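Local structure of TATA-binding protein (Sulfolobus acidocaldarius, 1MP9) at residues A124-L128 with K181-C187; P57-S61 with V71-K75; A20-L24 with P102-Q107; F52-S56 with R86-L91; L24-L28 with G95-T99. The protein probably binds the TATA box promoter element near the site of transcription initiation, acting as a general factor in the activation of archaeal genes transcribed by RNA polymerase. One frame throughout, in Å; residues are numbered along the deposited sequence.

Contact 1: residues A124-L128 with K181-C187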
# COMPACT_ATOMS: atom_id res chain seq x y z
N ALA A 124 1.92 -15.52 -6.33
CA ALA A 124 1.13 -15.03 -5.21
C ALA A 124 0.06 -14.02 -5.68
O ALA A 124 -1.07 -14.00 -5.16
CB ALA A 124 2.07 -14.36 -4.13
N ALA A 125 0.42 -13.20 -6.66
CA ALA A 125 -0.49 -12.18 -7.17
C ALA A 125 -1.82 -12.75 -7.64
O ALA A 125 -2.85 -12.08 -7.53
CB ALA A 125 0.14 -11.41 -8.29
N PHE A 126 -1.82 -13.96 -8.17
CA PHE A 126 -3.07 -14.53 -8.63
C PHE A 126 -3.69 -15.56 -7.70
O PHE A 126 -4.75 -16.09 -8.01
CB PHE A 126 -2.89 -15.10 -10.03
CG PHE A 126 -2.65 -14.05 -11.06
CD1 PHE A 126 -1.51 -14.09 -11.88
CD2 PHE A 126 -3.51 -12.96 -11.16
CE1 PHE A 126 -1.23 -13.05 -12.77
CE2 PHE A 126 -3.24 -11.90 -12.06
CZ PHE A 126 -2.09 -11.95 -12.86
N LEU A 127 -3.06 -15.86 -6.57
CA LEU A 127 -3.66 -16.82 -5.66
C LEU A 127 -4.10 -16.15 -4.34
O LEU A 127 -4.91 -16.70 -3.59
CB LEU A 127 -2.71 -17.99 -5.39
CG LEU A 127 -2.20 -18.77 -6.63
CD1 LEU A 127 -1.19 -19.82 -6.17
CD2 LEU A 127 -3.34 -19.42 -7.43
N LEU A 128 -3.55 -14.97 -4.05
CA LEU A 128 -3.94 -14.25 -2.86
C LEU A 128 -5.09 -13.40 -3.33
O LEU A 128 -5.33 -13.26 -4.51
CB LEU A 128 -2.84 -13.28 -2.38
CG LEU A 128 -1.56 -13.78 -1.71
CD1 LEU A 128 -0.55 -12.63 -1.56
CD2 LEU A 128 -1.91 -14.37 -0.37
N LYS A 181 -0.01 -17.88 4.84
CA LYS A 181 -0.80 -17.97 3.62
C LYS A 181 0.13 -18.21 2.41
O LYS A 181 -0.18 -19.02 1.53
CB LYS A 181 -1.65 -16.71 3.42
CG LYS A 181 -2.53 -16.73 2.14
CD LYS A 181 -3.53 -17.92 2.10
CE LYS A 181 -4.92 -17.46 1.67
NZ LYS A 181 -5.87 -18.58 1.32
N LEU A 182 1.27 -17.53 2.36
CA LEU A 182 2.17 -17.75 1.25
C LEU A 182 2.67 -19.20 1.21
O LEU A 182 2.82 -19.79 0.13
CB LEU A 182 3.34 -16.75 1.29
CG LEU A 182 2.89 -15.32 1.02
CD1 LEU A 182 4.02 -14.34 1.45
CD2 LEU A 182 2.51 -15.14 -0.46
N VAL A 183 2.92 -19.79 2.38
CA VAL A 183 3.38 -21.20 2.44
C VAL A 183 2.23 -22.09 1.97
O VAL A 183 2.40 -23.00 1.16
CB VAL A 183 3.76 -21.60 3.90
CG1 VAL A 183 3.98 -23.11 4.02
CG2 VAL A 183 5.06 -20.87 4.32
N GLU A 184 1.05 -21.79 2.47
CA GLU A 184 -0.14 -22.56 2.10
C GLU A 184 -0.33 -22.59 0.58
O GLU A 184 -0.58 -23.65 -0.01
CB GLU A 184 -1.35 -21.96 2.81
CG GLU A 184 -2.58 -22.80 2.87
CD GLU A 184 -3.82 -21.95 2.74
OE1 GLU A 184 -3.90 -20.91 3.44
OE2 GLU A 184 -4.70 -22.30 1.93
N LEU A 185 -0.19 -21.44 -0.07
CA LEU A 185 -0.35 -21.33 -1.52
C LEU A 185 0.92 -21.77 -2.27
O LEU A 185 0.97 -21.69 -3.50
CB LEU A 185 -0.68 -19.88 -1.90
CG LEU A 185 -1.99 -19.29 -1.31
CD1 LEU A 185 -1.99 -17.77 -1.52
CD2 LEU A 185 -3.23 -19.95 -2.00
N ASP A 186 1.91 -22.28 -1.55
CA ASP A 186 3.16 -22.73 -2.18
C ASP A 186 3.81 -21.62 -3.04
O ASP A 186 4.17 -21.82 -4.21
CB ASP A 186 2.90 -23.97 -3.05
CG ASP A 186 4.20 -24.59 -3.57
OD1 ASP A 186 5.26 -24.42 -2.95
OD2 ASP A 186 4.15 -25.24 -4.62
N CYS A 187 3.99 -20.46 -2.42
CA CYS A 187 4.57 -19.31 -3.07
C CYS A 187 5.92 -18.89 -2.51
O CYS A 187 6.41 -17.79 -2.82
CB CYS A 187 3.59 -18.13 -2.97
SG CYS A 187 2.14 -18.27 -4.07
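The carbonyl oxygen of Ala124 is gripped twice, by Leu128 N at 2.9 Å and by Leu127 N at 3.1 Å, where helix 121-127 meets the C-terminal end of the long helix 168-184 in the second TBP repeat. The long helix ends in a Schellman motif: Asp186 takes positive phi, its N bonds back to Val183 O, and Cys187 N reaches Leu182 O. The turn delivers Cys187 SG to the other helix, 3.6 Å from Ala124 N. Across the interface the packing is otherwise apolar. With its CG anti to the carbonyl carbon (chi1 -73°), Leu128 extends both methyls toward the long helix. CD2 lies 3.5 Å from Lys181 CG and 3.6 Å from Leu185 CD1, while CD1 approaches Leu182 CD2. Lys181 runs past it in the opposite direction, offering its aliphatic part. Shortening Leu128 to an alanine would remove both methyls and would probably leave a gap facing Lys181 CG and the ends of Leu182 and Leu185. Leu127 also packs on Phe47 of the second subunit. Within the chain, Leu185 CD1 sits 3.7 Å from Leu127 O and 3.9 Å from Leu127 CB.

Contact 2: residues P57-S61 with V71-K75; sequences PKITS and VTGAK
Val71 meets Ser61 and Ile59 on the face of the sheet that carries helix 77-93. Its two methyls divide the work. CG1, anti to the backbone N (chi1 179°), reaches Ile59 CG2 at 3.6 Å, and CG2 lies beside Ser61 OG. The backbone takes part as well, since Val71 CA makes a CA-H...O contact with Thr60 O. Thr72 follows as the hydrogen-bonded partner of Thr60. Its N donates to Thr60 O at 2.8 Å, and its O accepts from Thr60 N at 2.9 Å with an N-H...O angle of 170°. These two nearly straight bonds join the antiparallel strands 59-63 and 68-72 of a beta hairpin, part of the curved sheet of the first TBP repeat. On the face away from the helix, Thr72 CG2 comes to 3.7 Å from Thr60 CB, and its OG1, anti to the backbone N, bonds to Asn17 ND2. Thr72 also packs on Phe126 of the second subunit. At Gly73 the chain adopts phi 117°. A beta carbon here would run into Lys58 O and press on Ile59 CA, and would crowd the carbonyl of Thr72 too; the bare CA lets the strands stay close. The delta methyl of Ile59 passes over the next peptide, with CD1 3.5 Å from Gly73 C and 3.3 Å from Ala74 N. Ala74 CB lies 4.1 Å from that same CD1, and the side chain packs on Leu80 of helix 77-93.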
# COMPACT_ATOMS: atom_id res chain seq x y z
N PRO A 57 18.13 10.10 20.99
CA PRO A 57 17.72 9.56 19.69
C PRO A 57 17.07 10.66 18.85
O PRO A 57 16.61 11.67 19.38
CB PRO A 57 16.74 8.45 20.08
CG PRO A 57 16.12 8.96 21.34
CD PRO A 57 17.28 9.59 22.08
N LYS A 58 17.09 10.48 17.54
CA LYS A 58 16.53 11.45 16.62
C LYS A 58 15.01 11.38 16.75
O LYS A 58 14.38 10.38 16.40
CB LYS A 58 16.97 11.13 15.19
CG LYS A 58 16.58 12.18 14.14
CD LYS A 58 17.16 11.83 12.77
CE LYS A 58 18.69 11.99 12.74
NZ LYS A 58 19.35 11.27 11.60
N ILE A 59 14.42 12.43 17.29
CA ILE A 59 12.98 12.48 17.46
C ILE A 59 12.46 13.84 17.03
O ILE A 59 13.13 14.85 17.27
CB ILE A 59 12.57 12.30 18.93
CG1 ILE A 59 13.08 10.96 19.45
CG2 ILE A 59 11.05 12.36 19.06
CD1 ILE A 59 12.38 9.78 18.85
N THR A 60 11.30 13.86 16.38
CA THR A 60 10.72 15.14 16.02
C THR A 60 9.36 15.25 16.66
O THR A 60 8.59 14.29 16.69
CB THR A 60 10.61 15.35 14.51
OG1 THR A 60 11.92 15.42 13.95
CG2 THR A 60 9.87 16.68 14.19
N SER A 61 9.09 16.42 17.21
CA SER A 61 7.81 16.66 17.84
C SER A 61 7.18 17.84 17.13
O SER A 61 7.82 18.87 16.95
CB SER A 61 8.01 16.98 19.32
OG SER A 61 6.74 17.08 19.96
N VAL A 71 4.50 13.07 17.84
CA VAL A 71 5.89 12.69 18.06
C VAL A 71 6.25 11.56 17.10
O VAL A 71 5.55 10.54 17.02
CB VAL A 71 6.09 12.25 19.52
CG1 VAL A 71 7.53 11.81 19.78
CG2 VAL A 71 5.74 13.44 20.44
N THR A 72 7.35 11.75 16.38
CA THR A 72 7.77 10.77 15.40
C THR A 72 9.25 10.45 15.53
O THR A 72 10.04 11.29 15.98
CB THR A 72 7.46 11.31 13.98
OG1 THR A 72 7.74 10.31 13.02
CG2 THR A 72 8.32 12.56 13.67
N GLY A 73 9.62 9.22 15.16
CA GLY A 73 11.02 8.83 15.23
C GLY A 73 11.37 7.69 16.17
O GLY A 73 12.36 6.97 15.93
N ALA A 74 10.59 7.49 17.24
CA ALA A 74 10.90 6.42 18.20
C ALA A 74 10.73 5.04 17.55
O ALA A 74 9.85 4.85 16.70
CB ALA A 74 9.99 6.53 19.41
N LYS A 75 11.57 4.08 17.94
CA LYS A 75 11.49 2.74 17.38
C LYS A 75 11.02 1.71 18.36
O LYS A 75 11.05 0.53 18.05
CB LYS A 75 12.84 2.31 16.80
CG LYS A 75 13.23 3.17 15.61
CD LYS A 75 14.64 2.92 15.09
CE LYS A 75 14.94 3.94 13.99
NZ LYS A 75 16.28 3.77 13.34

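Contact 3: residues A20-L24 with P102-Q107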
# COMPACT_ATOMS: atom_id res chain seq x y z
N ALA A 20 3.08 8.86 17.19
CA ALA A 20 2.11 8.91 18.28
C ALA A 20 1.66 10.35 18.55
O ALA A 20 2.32 11.31 18.16
CB ALA A 20 2.73 8.30 19.60
N THR A 21 0.55 10.44 19.26
CA THR A 21 -0.06 11.70 19.64
C THR A 21 -0.02 11.88 21.15
O THR A 21 -0.21 10.92 21.91
CB THR A 21 -1.52 11.71 19.15
OG1 THR A 21 -1.54 12.10 17.78
CG2 THR A 21 -2.33 12.68 19.93
N VAL A 22 0.26 13.11 21.61
CA VAL A 22 0.27 13.41 23.02
C VAL A 22 -0.60 14.63 23.19
O VAL A 22 -0.28 15.70 22.65
CB VAL A 22 1.68 13.73 23.57
CG1 VAL A 22 1.59 14.08 25.07
CG2 VAL A 22 2.59 12.55 23.38
N THR A 23 -1.70 14.48 23.91
CA THR A 23 -2.61 15.60 24.10
C THR A 23 -2.22 16.36 25.35
O THR A 23 -2.15 15.79 26.44
CB THR A 23 -4.05 15.12 24.19
OG1 THR A 23 -4.35 14.32 23.03
CG2 THR A 23 -5.00 16.29 24.21
N LEU A 24 -1.93 17.65 25.19
CA LEU A 24 -1.54 18.47 26.33
C LEU A 24 -2.75 19.19 26.93
O LEU A 24 -2.60 20.06 27.79
CB LEU A 24 -0.46 19.47 25.94
CG LEU A 24 0.84 18.86 25.43
CD1 LEU A 24 1.90 19.93 25.32
CD2 LEU A 24 1.30 17.76 26.37
N PRO A 102 -0.51 13.81 30.61
CA PRO A 102 -0.87 13.74 29.19
C PRO A 102 -0.93 12.29 28.76
O PRO A 102 -0.12 11.48 29.17
CB PRO A 102 0.25 14.50 28.51
CG PRO A 102 1.44 14.23 29.42
CD PRO A 102 0.83 14.41 30.78
N LYS A 103 -1.91 11.94 27.93
CA LYS A 103 -2.00 10.57 27.47
C LYS A 103 -1.28 10.47 26.13
O LYS A 103 -1.27 11.41 25.35
CB LYS A 103 -3.46 10.13 27.31
CG LYS A 103 -4.23 10.00 28.63
CD LYS A 103 -5.63 9.46 28.36
CE LYS A 103 -6.43 9.27 29.64
NZ LYS A 103 -7.81 8.75 29.36
N ILE A 104 -0.73 9.30 25.87
CA ILE A 104 0.00 9.04 24.64
C ILE A 104 -0.75 8.01 23.82
O ILE A 104 -0.97 6.91 24.31
CB ILE A 104 1.38 8.46 24.96
CG1 ILE A 104 2.24 9.51 25.68
CG2 ILE A 104 2.06 8.00 23.70
CD1 ILE A 104 3.61 8.96 26.10
N GLN A 105 -1.12 8.34 22.60
CA GLN A 105 -1.81 7.38 21.76
C GLN A 105 -1.03 7.08 20.49
O GLN A 105 -0.64 7.99 19.74
CB GLN A 105 -3.22 7.88 21.38
CG GLN A 105 -4.08 8.20 22.58
CD GLN A 105 -5.53 8.54 22.24
OE1 GLN A 105 -6.28 7.69 21.74
NE2 GLN A 105 -5.94 9.78 22.52
N ILE A 106 -0.79 5.81 20.22
CA ILE A 106 -0.09 5.46 19.00
C ILE A 106 -1.02 5.60 17.81
O ILE A 106 -2.13 5.06 17.79
CB ILE A 106 0.46 4.01 19.05
CG1 ILE A 106 1.55 3.93 20.11
CG2 ILE A 106 1.04 3.62 17.65
CD1 ILE A 106 2.21 2.56 20.24
N GLN A 107 -0.55 6.35 16.83
CA GLN A 107 -1.30 6.58 15.59
C GLN A 107 -0.90 5.58 14.52
O GLN A 107 -1.75 5.13 13.78
CB GLN A 107 -1.07 8.00 15.06
CG GLN A 107 -1.53 9.07 16.03
CD GLN A 107 -2.96 8.82 16.47
OE1 GLN A 107 -3.83 8.63 15.63
NE2 GLN A 107 -3.21 8.82 17.77
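Thr21 and Gln105 exchange two backbone hydrogen bonds: Thr21 N to Gln105 O and Gln105 N to Thr21 O, both 2.8 Å long and close to straight. They fix the antiparallel register of strands 12-23 and 103-114. Farther along, the bond from Thr23 N to Lys103 O is weak. Non-hydrogen-bonded pairs flank Thr21 and Gln105: Ala20 with Ile106 before, Val22 with Ile104 after. CA-H...O contacts add to the pairing, from Ile104 CA to Thr21 O and from Val22 CA to Lys103 O.

The apolar contacts gather on the face bearing Ala20, Val22 and Ile104. Val22 lies side by side with two partners and gives a methyl to each: CG1, anti to the backbone N (chi1 178°), rests 3.7 Å from Pro102 CB, and CG2 is 3.8 Å from Ile104 CG1. Leu24 CD2 also reaches Pro102 CB, at 4.0 Å, and Ile104 CG2 touches Ala20 CB.

The other face bears the polar side chains of Thr21 and Gln105. Gln107, farther along the strand, bends at chi2 (-52°), folding its amide back over Thr21, so that NE2 comes to 3.6 Å from Thr21 CB and makes a weak bond to Gln105 O.

In TBP such pairing of two long strands joins the repeats into one saddle-shaped sheet, whose concave side receives DNA. The face with Thr21 and Gln105 is consistent with that side. Strand 68-72 flanks strand 12-23, and helix 77-93 covers the apolar face, with Leu80 on Ala20, Val84 on Val22 and Ile104, and Ile88 on Pro102.

Contact 4: residues F52-S56 with R86-L91; sequences FRLES and RIIKTL
Arg86 stretches from helix 77-93 over Leu54 to the end of strand 50-54, at the outer edge of the helix-on-sheet packing of the first TBP repeat. Its CB and CG pass Leu54 CD1, and CD lies 3.8 Å from both methyls of that leucine. The chain is extended from CG to NE, with CG anti to the backbone N (chi1 -169°), which carries the guanidinium past the leucine. There Leu54 CD2 covers one face of the group, 3.6 Å from CZ and offset toward the rim. At the tip, NH1 donates to Glu55 O at 3.1 Å, the oxygen lying almost in the guanidinium plane, while NH2 makes a weak bond to a water that also accepts from Glu55 N. The apolar body of the contact is deeper. Leu54 CD1 presses tightly on Ile87 CG1, at 3.5 Å. The Phe52 ring packs on the helix, where Thr90 CG2 meets its edge at CE1 (3.9 Å), Leu91 CD2 approaches CE1 and CD1, and Ile87 CG1 comes to CE2. Trimming Phe52 to an alanine would probably open a gap between strand and helix, leaving Ile87, Thr90 and Leu91 without the ring they pack on. Thr90 is also tied within its helix: its N and OG1 reach Arg86 O from opposite faces of the carbonyl plane, at 3.2 and 3.3 Å.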
# COMPACT_ATOMS: atom_id res chain seq x y z
N PHE A 52 9.75 20.80 17.15
CA PHE A 52 10.68 20.62 18.25
C PHE A 52 11.50 19.37 17.93
O PHE A 52 10.96 18.29 17.84
CB PHE A 52 9.86 20.41 19.53
CG PHE A 52 10.69 20.26 20.77
CD1 PHE A 52 10.65 21.23 21.77
CD2 PHE A 52 11.51 19.14 20.96
CE1 PHE A 52 11.41 21.10 22.92
CE2 PHE A 52 12.28 19.01 22.12
CZ PHE A 52 12.23 19.98 23.09
N ARG A 53 12.80 19.53 17.73
CA ARG A 53 13.64 18.38 17.38
C ARG A 53 14.54 17.97 18.52
O ARG A 53 15.16 18.82 19.17
CB ARG A 53 14.50 18.69 16.15
CG ARG A 53 13.71 18.96 14.88
CD ARG A 53 14.64 19.32 13.71
NE ARG A 53 13.94 19.30 12.43
CZ ARG A 53 13.40 20.36 11.83
NH1 ARG A 53 13.47 21.56 12.40
NH2 ARG A 53 12.79 20.22 10.67
N LEU A 54 14.60 16.67 18.77
CA LEU A 54 15.48 16.15 19.81
C LEU A 54 16.56 15.40 19.07
O LEU A 54 16.34 14.84 17.99
CB LEU A 54 14.73 15.22 20.74
CG LEU A 54 13.97 15.95 21.84
CD1 LEU A 54 13.14 14.98 22.66
CD2 LEU A 54 14.97 16.66 22.71
N GLU A 55 17.75 15.40 19.64
CA GLU A 55 18.85 14.70 19.01
C GLU A 55 19.19 13.49 19.84
O GLU A 55 19.01 13.50 21.06
CB GLU A 55 20.05 15.63 18.89
CG GLU A 55 20.94 15.26 17.74
CD GLU A 55 20.14 15.01 16.48
OE1 GLU A 55 19.34 15.89 16.10
OE2 GLU A 55 20.31 13.92 15.88
N SER A 56 19.64 12.43 19.18
CA SER A 56 20.02 11.18 19.84
C SER A 56 19.22 10.88 21.11
O SER A 56 19.58 11.33 22.21
CB SER A 56 21.50 11.21 20.19
OG SER A 56 21.74 12.14 21.23
N ARG A 86 11.04 13.60 27.89
CA ARG A 86 12.10 14.56 27.64
C ARG A 86 11.49 15.84 27.06
O ARG A 86 11.81 16.94 27.51
CB ARG A 86 13.13 13.97 26.67
CG ARG A 86 14.38 14.80 26.56
CD ARG A 86 15.41 14.21 25.59
NE ARG A 86 16.59 15.08 25.55
CZ ARG A 86 17.55 15.03 24.63
NH1 ARG A 86 17.50 14.13 23.65
NH2 ARG A 86 18.55 15.89 24.70
N ILE A 87 10.59 15.69 26.09
CA ILE A 87 9.98 16.86 25.48
C ILE A 87 9.20 17.68 26.51
O ILE A 87 9.38 18.90 26.62
CB ILE A 87 9.02 16.47 24.32
CG1 ILE A 87 9.82 15.85 23.18
CG2 ILE A 87 8.25 17.69 23.83
CD1 ILE A 87 8.98 15.07 22.16
N ILE A 88 8.34 17.00 27.26
CA ILE A 88 7.52 17.67 28.26
C ILE A 88 8.38 18.39 29.30
O ILE A 88 8.07 19.51 29.68
CB ILE A 88 6.56 16.67 28.94
CG1 ILE A 88 5.51 16.20 27.93
CG2 ILE A 88 5.85 17.34 30.12
CD1 ILE A 88 4.61 15.06 28.41
N LYS A 89 9.46 17.76 29.72
CA LYS A 89 10.35 18.38 30.72
C LYS A 89 10.80 19.75 30.20
O LYS A 89 10.71 20.76 30.90
CB LYS A 89 11.57 17.49 30.98
CG LYS A 89 12.36 17.88 32.23
CD LYS A 89 13.53 16.91 32.54
CE LYS A 89 14.17 17.25 33.90
NZ LYS A 89 15.28 16.35 34.36
N THR A 90 11.26 19.78 28.95
CA THR A 90 11.73 21.04 28.35
C THR A 90 10.64 22.09 28.23
O THR A 90 10.81 23.23 28.67
CB THR A 90 12.32 20.80 26.97
OG1 THR A 90 13.34 19.82 27.06
CG2 THR A 90 12.93 22.09 26.42
N LEU A 91 9.51 21.72 27.63
CA LEU A 91 8.42 22.67 27.51
C LEU A 91 8.14 23.26 28.89
O LEU A 91 7.85 24.46 29.02
CB LEU A 91 7.17 21.99 26.96
CG LEU A 91 7.37 21.36 25.59
CD1 LEU A 91 6.05 20.82 25.11
CD2 LEU A 91 7.96 22.39 24.62
O HOH W 1 19.08 17.06 22.05

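Contact 5: residues L24-L28 with G95-T99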
# COMPACT_ATOMS: atom_id res chain seq x y z
N LEU A 24 -1.93 17.65 25.19
CA LEU A 24 -1.54 18.47 26.33
C LEU A 24 -2.75 19.19 26.93
O LEU A 24 -2.60 20.06 27.79
CB LEU A 24 -0.46 19.47 25.94
CG LEU A 24 0.84 18.86 25.43
CD1 LEU A 24 1.90 19.93 25.32
CD2 LEU A 24 1.30 17.76 26.37
N ASP A 25 -3.93 18.84 26.44
CA ASP A 25 -5.21 19.40 26.90
C ASP A 25 -5.12 20.87 27.33
O ASP A 25 -5.25 21.19 28.52
CB ASP A 25 -5.76 18.52 28.05
CG ASP A 25 -7.20 18.86 28.43
OD1 ASP A 25 -8.06 18.97 27.53
OD2 ASP A 25 -7.47 18.99 29.65
N GLN A 26 -4.90 21.74 26.35
CA GLN A 26 -4.80 23.20 26.53
C GLN A 26 -4.39 23.85 25.22
O GLN A 26 -3.65 23.27 24.42
CB GLN A 26 -3.75 23.54 27.57
CG GLN A 26 -2.40 23.03 27.18
CD GLN A 26 -1.34 23.45 28.12
OE1 GLN A 26 -1.12 24.64 28.32
NE2 GLN A 26 -0.65 22.48 28.73
N THR A 27 -4.86 25.07 25.01
CA THR A 27 -4.52 25.82 23.81
C THR A 27 -3.13 26.42 24.03
O THR A 27 -2.78 26.77 25.16
CB THR A 27 -5.56 26.89 23.56
OG1 THR A 27 -6.81 26.24 23.29
CG2 THR A 27 -5.17 27.80 22.40
N LEU A 28 -2.34 26.50 22.97
CA LEU A 28 -0.98 26.98 23.10
C LEU A 28 -0.68 28.11 22.13
O LEU A 28 -1.14 28.10 20.99
CB LEU A 28 0.02 25.84 22.84
CG LEU A 28 0.16 24.62 23.77
CD1 LEU A 28 1.00 23.55 23.04
CD2 LEU A 28 0.82 24.98 25.11
N GLY A 95 8.27 27.30 30.57
CA GLY A 95 6.99 27.98 30.64
C GLY A 95 5.61 27.36 30.63
O GLY A 95 4.69 27.95 31.22
N MET A 96 5.40 26.22 29.99
CA MET A 96 4.04 25.69 29.98
C MET A 96 3.74 24.86 31.21
O MET A 96 4.63 24.23 31.78
CB MET A 96 3.74 24.88 28.70
CG MET A 96 4.33 23.50 28.64
SD MET A 96 3.67 22.59 27.21
CE MET A 96 2.14 22.07 27.87
N GLN A 97 2.48 24.86 31.62
CA GLN A 97 2.06 24.11 32.79
C GLN A 97 1.14 23.00 32.35
O GLN A 97 0.46 23.13 31.33
CB GLN A 97 1.31 25.02 33.77
CG GLN A 97 2.04 26.30 34.15
CD GLN A 97 3.45 26.06 34.67
OE1 GLN A 97 4.27 25.52 33.91
NE2 GLN A 97 3.74 26.43 35.83
N LEU A 98 1.13 21.91 33.11
CA LEU A 98 0.26 20.78 32.81
C LEU A 98 -0.70 20.55 33.98
O LEU A 98 -0.27 20.49 35.14
CB LEU A 98 1.08 19.53 32.54
CG LEU A 98 1.64 19.40 31.11
CD1 LEU A 98 2.63 20.52 30.83
CD2 LEU A 98 2.30 18.05 30.95
N THR A 99 -1.99 20.45 33.68
CA THR A 99 -2.96 20.23 34.74
C THR A 99 -2.94 18.76 35.16
O THR A 99 -2.96 18.44 36.35
CB THR A 99 -4.39 20.60 34.27
OG1 THR A 99 -4.40 21.95 33.79
CG2 THR A 99 -5.38 20.47 35.41
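Gln26 reaches across to the backbone at Gln97, NE2 donating to Gln97 O at 2.9 Å with an N-H...O angle of 143°. The same nitrogen also donates to Leu24 O at 3.2 Å, two residues back in its own loop. Its side chain starts from the crowded position, CG between the backbone N and the carbonyl carbon (chi1 60°), and then runs out straight. That shape lifts the amide to where both carbonyls can be met: Leu24 O lies near the amide plane, whereas Gln97 O is clearly tilted from it.

Met96 likewise has its CG between the backbone N and carbonyl carbon, but its chain bends at the end (chi3 -81°), tucking CE among the residues of the other loop. The Leu24 and Met96 side chains cross at about a right angle, with Met96 SD 3.7 Å from Leu24 CD1. Met96 CE is modelled 3.3 Å from Leu24 CD1 and closer still to Gln26 NE2, so its exact place, and the tightness, are doubtful. Leu28 CD2 borders Met96 CE at 4.2 Å. On the side of helix 77-93, Met96 packs on Leu91 and Leu98 on Ile88.

Gly95 ends that helix as the C-prime residue of a Schellman motif, turning the chain toward this meeting of loops. The chemistry is divided: a thioether end packed against Leu24 and Leu28 and next to the Gln26 amide, and one amide NH2 whose bond to Gln97 O ties the loops together, while its bond to Leu24 O braces the amide within its own loop.

How the contacts relate
Strand 12-23 supplies the first half of contact 3, and the loop after it begins contact 5; both use Leu24. Contact 2, the hairpin, closes first, at 71-75, then contact 4 at 86-91, contact 5 at 95-99 and contact 3 at 102-107, each lying inside the next. None of these four cross. They form one continuous block: strands 50-54, 59-63, 68-72 and 12-23 lie in order across the sheet, with helix 77-93 over them, and contact 3 carries the sheet on to strand 103-114. Contact 1 opens and closes later, joining two helices on the opposite side of the chain's centre, about 38 Å from contact 3 between centres.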